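Local atomic coordinates of DR2417 (Deinococcus radiodurans, PDB entry 4XWW), a protein that probably degrades and matures RNA as a metal-dependent 5'-3' exoribonuclease, possibly also cutting internally, and belongs to the metallo-beta-lactamase superfamily. Residues P423-V435 against P439-G451. Numbering follows the deposited sequence.
Sequences PKRTLIAKNGDIV and PDEFRVSGTVAAG
L427 and F442 meet from opposite directions: the leucine lays CD1 over one face of the phenylalanine ring, 3.7 Å from its centroid, a CH-pi contact, while its CG comes to 3.4 Å from F442 CE2. With F442 CG anti to the backbone N (chi1 -171°), the ring reaches from the strand toward L427, and V435 CG1 touches it obliquely, 3.6 Å from CE1. V444 sets its CG1 against the carboxylate of D433, and I434 crosses V448 at about a right angle, CD1 lying 3.7 Å from V448 CG1.

Backbone bonds tie the two segments as an antiparallel hairpin of strands 433-438 and 441-447. V448 N gives its hydrogen to G432 O (2.8 Å), and S445 N bonds to I434 O. The hairpin ends the larger beta sheet of the metallo-beta-lactamase fold, 441-447 being its outermost strand within the chain, whereas 425-426 edges the second sheet; F442, from the edge strand of the first, packs against L427 just past 425-426 and stacks on F398 in strand 398-402 of the second, so its ring spans the space between the sheets. The type II turn K430-D433 leads into the hairpin, and D433 OD2 accepts a hydrogen bond from K430 N, which lies above the carboxylate plane. G432, at positive phi, lets A450 CB pack 3.5 Å from its CA.

Polar side chains close the other end. R425, its chain bent at chi3 (41°), brings NE to F442 O at 3.0 Å, in the carbonyl plane though tilted from the guanidinium plane. Beyond it the extended K424 forms a salt bridge through NZ with the syn lone pair of D440 OD1, 2.9 Å away; K397 bridges the same oxygen, so two lysines share one carboxylate oxygen.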
ATOM      1  N   PRO A 423     -12.546  10.970  31.459  1.00 29.38           N
ATOM      2  CA  PRO A 423     -13.797  10.248  31.709  1.00 29.41           C
ATOM      3  C   PRO A 423     -13.623   9.244  32.825  1.00 28.72           C
ATOM      4  O   PRO A 423     -12.514   8.744  33.025  1.00 30.57           O
ATOM      5  CB  PRO A 423     -14.073   9.526  30.387  1.00 31.83           C
ATOM      6  CG  PRO A 423     -13.206  10.197  29.378  1.00 27.90           C
ATOM      7  CD  PRO A 423     -12.008  10.705  30.118  1.00 22.63           C
ATOM      8  N   LYS A 424     -14.700   8.959  33.543  1.00 26.44           N
ATOM      9  CA  LYS A 424     -14.671   7.929  34.570  1.00 27.38           C
ATOM     10  C   LYS A 424     -14.194   6.599  33.999  1.00 31.75           C
ATOM     11  O   LYS A 424     -13.368   5.908  34.608  1.00 33.06           O
ATOM     12  CB  LYS A 424     -16.048   7.759  35.190  1.00 33.31           C
ATOM     13  CG  LYS A 424     -16.086   6.636  36.210  1.00 39.57           C
ATOM     14  CD  LYS A 424     -17.270   6.761  37.124  1.00 40.36           C
ATOM     15  CE  LYS A 424     -17.180   5.717  38.229  1.00 40.30           C
ATOM     16  NZ  LYS A 424     -18.363   5.722  39.122  1.00 39.65           N
ATOM     17  N   ARG A 425     -14.718   6.242  32.829  1.00 26.69           N
ATOM     18  CA  ARG A 425     -14.287   5.029  32.148  1.00 26.47           C
ATOM     19  C   ARG A 425     -14.370   5.197  30.633  1.00 27.56           C
ATOM     20  O   ARG A 425     -15.282   5.843  30.108  1.00 27.18           O
ATOM     21  CB  ARG A 425     -15.120   3.814  32.592  1.00 28.81           C
ATOM     22  CG  ARG A 425     -14.581   2.487  32.043  1.00 33.38           C
ATOM     23  CD  ARG A 425     -15.060   1.265  32.832  1.00 44.11           C
ATOM     24  NE  ARG A 425     -16.463   1.366  33.217  1.00 57.30           N
ATOM     25  CZ  ARG A 425     -16.882   1.582  34.460  1.00 56.77           C
ATOM     26  NH1 ARG A 425     -16.005   1.711  35.448  1.00 62.41           N
ATOM     27  NH2 ARG A 425     -18.181   1.666  34.720  1.00 59.30           N
ATOM     28  N   THR A 426     -13.398   4.622  29.945  1.00 25.03           N
ATOM     29  CA  THR A 426     -13.374   4.649  28.488  1.00 23.15           C
ATOM     30  C   THR A 426     -13.341   3.214  27.995  1.00 27.45           C
ATOM     31  O   THR A 426     -12.564   2.403  28.507  1.00 33.30           O
ATOM     32  CB  THR A 426     -12.159   5.416  27.953  1.00 27.81           C
ATOM     33  OG1 THR A 426     -12.182   6.763  28.445  1.00 23.79           O
ATOM     34  CG2 THR A 426     -12.159   5.432  26.425  1.00 22.90           C
ATOM     35  N   LEU A 427     -14.190   2.885  27.023  1.00 24.08           N
ATOM     36  CA  LEU A 427     -14.162   1.545  26.440  1.00 22.10           C
ATOM     37  C   LEU A 427     -13.743   1.583  24.983  1.00 22.91           C
ATOM     38  O   LEU A 427     -14.029   2.547  24.272  1.00 21.59           O
ATOM     39  CB  LEU A 427     -15.519   0.872  26.543  1.00 23.77           C
ATOM     40  CG  LEU A 427     -15.988   0.583  27.958  1.00 31.89           C
ATOM     41  CD1 LEU A 427     -17.399   0.028  27.917  1.00 29.80           C
ATOM     42  CD2 LEU A 427     -15.024  -0.382  28.659  1.00 33.35           C
ATOM     43  N   ILE A 428     -13.061   0.525  24.550  1.00 20.64           N
ATOM     44  CA  ILE A 428     -12.680   0.382  23.146  1.00 18.76           C
ATOM     45  C   ILE A 428     -13.661  -0.613  22.523  1.00 23.94           C
ATOM     46  O   ILE A 428     -13.509  -1.827  22.679  1.00 27.01           O
ATOM     47  CB  ILE A 428     -11.209  -0.111  22.961  1.00 26.94           C
ATOM     48  CG1 ILE A 428     -10.197   0.753  23.735  1.00 19.49           C
ATOM     49  CG2 ILE A 428     -10.861  -0.138  21.480  1.00 19.37           C
ATOM     50  CD1 ILE A 428     -10.114   2.197  23.286  1.00 17.14           C
ATOM     51  N   ALA A 429     -14.698  -0.108  21.859  1.00 22.62           N
ATOM     52  CA  ALA A 429     -15.729  -1.003  21.351  1.00 22.39           C
ATOM     53  C   ALA A 429     -15.318  -1.669  20.036  1.00 21.33           C
ATOM     54  O   ALA A 429     -14.498  -1.140  19.262  1.00 26.88           O
ATOM     55  CB  ALA A 429     -17.072  -0.261  21.191  1.00 24.16           C
ATOM     56  N   LYS A 430     -15.879  -2.857  19.840  1.00 23.86           N
ATOM     57  CA  LYS A 430     -15.784  -3.632  18.608  1.00 25.10           C
ATOM     58  C   LYS A 430     -17.161  -3.695  17.991  1.00 24.69           C
ATOM     59  O   LYS A 430     -18.146  -3.621  18.719  1.00 25.01           O
ATOM     60  CB  LYS A 430     -15.286  -5.057  18.881  1.00 27.33           C
ATOM     61  CG  LYS A 430     -13.916  -5.130  19.522  1.00 26.93           C
ATOM     62  CD  LYS A 430     -13.527  -6.596  19.710  1.00 32.97           C
ATOM     63  CE  LYS A 430     -12.576  -6.779  20.885  1.00 39.09           C
ATOM     64  NZ  LYS A 430     -13.273  -6.629  22.192  1.00 44.77           N
ATOM     65  N   ASN A 431     -17.245  -3.841  16.670  1.00 23.44           N
ATOM     66  CA  ASN A 431     -18.544  -4.091  16.044  1.00 22.71           C
ATOM     67  C   ASN A 431     -19.205  -5.314  16.664  1.00 25.26           C
ATOM     68  O   ASN A 431     -18.538  -6.324  16.908  1.00 26.87           O
ATOM     69  CB  ASN A 431     -18.401  -4.297  14.538  1.00 21.09           C
ATOM     70  CG  ASN A 431     -17.872  -3.092  13.837  1.00 22.09           C
ATOM     71  OD1 ASN A 431     -18.062  -1.962  14.289  1.00 21.86           O
ATOM     72  ND2 ASN A 431     -17.200  -3.310  12.716  1.00 24.67           N
ATOM     73  N   GLY A 432     -20.511  -5.226  16.898  1.00 26.09           N
ATOM     74  CA  GLY A 432     -21.267  -6.295  17.538  1.00 26.89           C
ATOM     75  C   GLY A 432     -21.313  -6.209  19.053  1.00 24.12           C
ATOM     76  O   GLY A 432     -22.105  -6.898  19.682  1.00 29.34           O
ATOM     77  N   ASP A 433     -20.486  -5.357  19.649  1.00 23.68           N
ATOM     78  CA  ASP A 433     -20.521  -5.209  21.107  1.00 28.38           C
ATOM     79  C   ASP A 433     -21.847  -4.615  21.560  1.00 28.03           C
ATOM     80  O   ASP A 433     -22.368  -3.678  20.938  1.00 28.23           O
ATOM     81  CB  ASP A 433     -19.398  -4.302  21.619  1.00 30.89           C
ATOM     82  CG  ASP A 433     -18.063  -4.997  21.710  1.00 33.69           C
ATOM     83  OD1 ASP A 433     -18.003  -6.234  21.539  1.00 30.81           O
ATOM     84  OD2 ASP A 433     -17.072  -4.289  21.979  1.00 32.31           O
ATOM     85  N   ILE A 434     -22.389  -5.148  22.649  1.00 24.91           N
ATOM     86  CA  ILE A 434     -23.492  -4.484  23.326  1.00 26.60           C
ATOM     87  C   ILE A 434     -22.891  -3.644  24.440  1.00 31.99           C
ATOM     88  O   ILE A 434     -22.386  -4.178  25.428  1.00 30.67           O
ATOM     89  CB  ILE A 434     -24.525  -5.478  23.916  1.00 34.85           C
ATOM     90  CG1 ILE A 434     -25.019  -6.442  22.841  1.00 41.40           C
ATOM     91  CG2 ILE A 434     -25.682  -4.721  24.522  1.00 29.38           C
ATOM     92  CD1 ILE A 434     -25.711  -7.664  23.401  1.00 46.66           C
ATOM     93  N   VAL A 435     -22.898  -2.328  24.273  1.00 27.48           N
ATOM     94  CA  VAL A 435     -22.355  -1.472  25.311  1.00 33.07           C
ATOM     95  C   VAL A 435     -23.505  -0.987  26.184  1.00 32.01           C
ATOM     96  O   VAL A 435     -24.397  -0.267  25.721  1.00 32.26           O
ATOM     97  CB  VAL A 435     -21.574  -0.280  24.727  1.00 30.77           C
ATOM     98  CG1 VAL A 435     -20.979   0.563  25.852  1.00 25.32           C
ATOM     99  CG2 VAL A 435     -20.464  -0.783  23.788  1.00 25.63           C
ATOM    100  N   PRO A 439     -26.793   5.608  34.303  1.00 37.39           N
ATOM    101  CA  PRO A 439     -26.241   6.760  35.024  1.00 37.96           C
ATOM    102  C   PRO A 439     -24.886   6.479  35.672  1.00 41.55           C
ATOM    103  O   PRO A 439     -24.060   7.389  35.751  1.00 40.92           O
ATOM    104  CB  PRO A 439     -27.319   7.041  36.077  1.00 38.59           C
ATOM    105  CG  PRO A 439     -28.583   6.657  35.361  1.00 36.42           C
ATOM    106  CD  PRO A 439     -28.222   5.406  34.606  1.00 41.66           C
ATOM    107  N   ASP A 440     -24.659   5.243  36.113  1.00 35.19           N
ATOM    108  CA  ASP A 440     -23.358   4.842  36.633  1.00 37.65           C
ATOM    109  C   ASP A 440     -22.968   3.456  36.132  1.00 39.48           C
ATOM    110  O   ASP A 440     -22.348   2.676  36.854  1.00 40.85           O
ATOM    111  CB  ASP A 440     -23.342   4.857  38.164  1.00 51.24           C
ATOM    112  CG  ASP A 440     -21.926   4.854  38.716  1.00 45.58           C
ATOM    113  OD1 ASP A 440     -21.085   5.563  38.125  1.00 45.33           O
ATOM    114  OD2 ASP A 440     -21.645   4.135  39.702  1.00 43.48           O
ATOM    115  N   GLU A 441     -23.350   3.145  34.897  1.00 35.39           N
ATOM    116  CA  GLU A 441     -23.002   1.864  34.295  1.00 35.60           C
ATOM    117  C   GLU A 441     -22.427   2.104  32.919  1.00 30.85           C
ATOM    118  O   GLU A 441     -22.946   2.913  32.162  1.00 32.13           O
ATOM    119  CB  GLU A 441     -24.221   0.940  34.194  1.00 39.54           C
ATOM    120  CG  GLU A 441     -23.899  -0.420  33.556  1.00 36.36           C
ATOM    121  CD  GLU A 441     -25.082  -1.376  33.549  1.00 54.40           C
ATOM    122  OE1 GLU A 441     -26.136  -1.021  34.117  1.00 49.85           O
ATOM    123  OE2 GLU A 441     -24.952  -2.486  32.982  1.00 57.50           O
ATOM    124  N   PHE A 442     -21.359   1.388  32.603  1.00 30.27           N
ATOM    125  CA  PHE A 442     -20.718   1.505  31.303  1.00 29.68           C
ATOM    126  C   PHE A 442     -19.867   0.264  31.095  1.00 36.95           C
ATOM    127  O   PHE A 442     -18.733   0.183  31.571  1.00 32.64           O
ATOM    128  CB  PHE A 442     -19.879   2.780  31.231  1.00 30.14           C
ATOM    129  CG  PHE A 442     -19.345   3.090  29.841  1.00 25.83           C
ATOM    130  CD1 PHE A 442     -20.217   3.173  28.758  1.00 25.68           C
ATOM    131  CD2 PHE A 442     -17.998   3.326  29.629  1.00 26.23           C
ATOM    132  CE1 PHE A 442     -19.744   3.476  27.480  1.00 24.57           C
ATOM    133  CE2 PHE A 442     -17.519   3.628  28.356  1.00 28.55           C
ATOM    134  CZ  PHE A 442     -18.397   3.702  27.284  1.00 30.35           C
ATOM    135  N   ARG A 443     -20.429  -0.721  30.405  1.00 39.11           N
ATOM    136  CA  ARG A 443     -19.732  -1.986  30.209  1.00 38.31           C
ATOM    137  C   ARG A 443     -20.231  -2.716  28.974  1.00 29.73           C
ATOM    138  O   ARG A 443     -21.353  -2.496  28.521  1.00 37.19           O
ATOM    139  CB  ARG A 443     -19.916  -2.883  31.438  1.00 34.48           C
ATOM    140  CG  ARG A 443     -21.368  -3.168  31.715  1.00 36.52           C
ATOM    141  CD  ARG A 443     -21.587  -4.062  32.923  1.00 41.74           C
ATOM    142  NE  ARG A 443     -22.982  -4.487  32.980  1.00 48.73           N
ATOM    143  CZ  ARG A 443     -23.424  -5.667  32.555  1.00 48.88           C
ATOM    144  NH1 ARG A 443     -22.578  -6.556  32.055  1.00 45.42           N
ATOM    145  NH2 ARG A 443     -24.716  -5.958  32.638  1.00 52.62           N
ATOM    146  N   VAL A 444     -19.395  -3.595  28.443  1.00 32.22           N
ATOM    147  CA  VAL A 444     -19.812  -4.487  27.374  1.00 33.73           C
ATOM    148  C   VAL A 444     -20.477  -5.714  27.989  1.00 39.16           C
ATOM    149  O   VAL A 444     -19.824  -6.477  28.706  1.00 39.55           O
ATOM    150  CB  VAL A 444     -18.633  -4.938  26.498  1.00 34.11           C
ATOM    151  CG1 VAL A 444     -19.137  -5.870  25.398  1.00 35.14           C
ATOM    152  CG2 VAL A 444     -17.873  -3.724  25.903  1.00 35.79           C
ATOM    153  N   SER A 445     -21.759  -5.910  27.700  1.00 34.95           N
ATOM    154  CA  SER A 445     -22.554  -6.940  28.369  1.00 40.72           C
ATOM    155  C   SER A 445     -22.825  -8.180  27.519  1.00 48.66           C
ATOM    156  O   SER A 445     -23.455  -9.128  27.982  1.00 51.28           O
ATOM    157  CB  SER A 445     -23.882  -6.351  28.822  1.00 41.41           C
ATOM    158  OG  SER A 445     -24.664  -5.924  27.715  1.00 40.79           O
ATOM    159  N   GLY A 446     -22.353  -8.173  26.280  1.00 40.56           N
ATOM    160  CA  GLY A 446     -22.585  -9.287  25.381  1.00 40.37           C
ATOM    161  C   GLY A 446     -22.282  -8.857  23.963  1.00 41.38           C
ATOM    162  O   GLY A 446     -21.838  -7.734  23.744  1.00 36.28           O
ATOM    163  N   THR A 447     -22.517  -9.746  23.001  1.00 37.45           N
ATOM    164  CA  THR A 447     -22.269  -9.425  21.598  1.00 34.30           C
ATOM    165  C   THR A 447     -23.473  -9.838  20.763  1.00 33.76           C
ATOM    166  O   THR A 447     -24.277 -10.666  21.187  1.00 36.11           O
ATOM    167  CB  THR A 447     -20.971 -10.104  21.050  1.00 37.87           C
ATOM    168  OG1 THR A 447     -21.076 -11.529  21.132  1.00 36.48           O
ATOM    169  CG2 THR A 447     -19.757  -9.652  21.832  1.00 36.35           C
ATOM    170  N   VAL A 448     -23.610  -9.221  19.594  1.00 31.05           N
ATOM    171  CA  VAL A 448     -24.636  -9.589  18.623  1.00 30.79           C
ATOM    172  C   VAL A 448     -23.937  -9.876  17.299  1.00 32.50           C
ATOM    173  O   VAL A 448     -22.770  -9.537  17.135  1.00 32.19           O
ATOM    174  CB  VAL A 448     -25.696  -8.478  18.432  1.00 32.18           C
ATOM    175  CG1 VAL A 448     -26.313  -8.104  19.763  1.00 31.98           C
ATOM    176  CG2 VAL A 448     -25.080  -7.250  17.757  1.00 27.10           C
ATOM    177  N   ALA A 449     -24.643 -10.509  16.368  1.00 31.36           N
ATOM    178  CA  ALA A 449     -24.065 -10.792  15.062  1.00 34.05           C
ATOM    179  C   ALA A 449     -23.674  -9.491  14.372  1.00 33.82           C
ATOM    180  O   ALA A 449     -24.459  -8.540  14.304  1.00 33.94           O
ATOM    181  CB  ALA A 449     -25.037 -11.577  14.202  1.00 37.84           C
ATOM    182  N   ALA A 450     -22.448  -9.450  13.878  1.00 31.31           N
ATOM    183  CA  ALA A 450     -21.941  -8.282  13.181  1.00 28.59           C
ATOM    184  C   ALA A 450     -20.883  -8.724  12.196  1.00 34.98           C
ATOM    185  O   ALA A 450     -20.333  -9.808  12.333  1.00 38.05           O
ATOM    186  CB  ALA A 450     -21.371  -7.268  14.159  1.00 26.82           C
ATOM    187  N   GLY A 451     -20.597  -7.893  11.203  1.00 33.78           N
ATOM    188  CA  GLY A 451     -19.549  -8.224  10.260  1.00 39.36           C
ATOM    189  C   GLY A 451     -19.736  -7.661   8.873  1.00 33.78           C
ATOM    190  O   GLY A 451     -20.475  -6.695   8.680  1.00 30.26           O
TER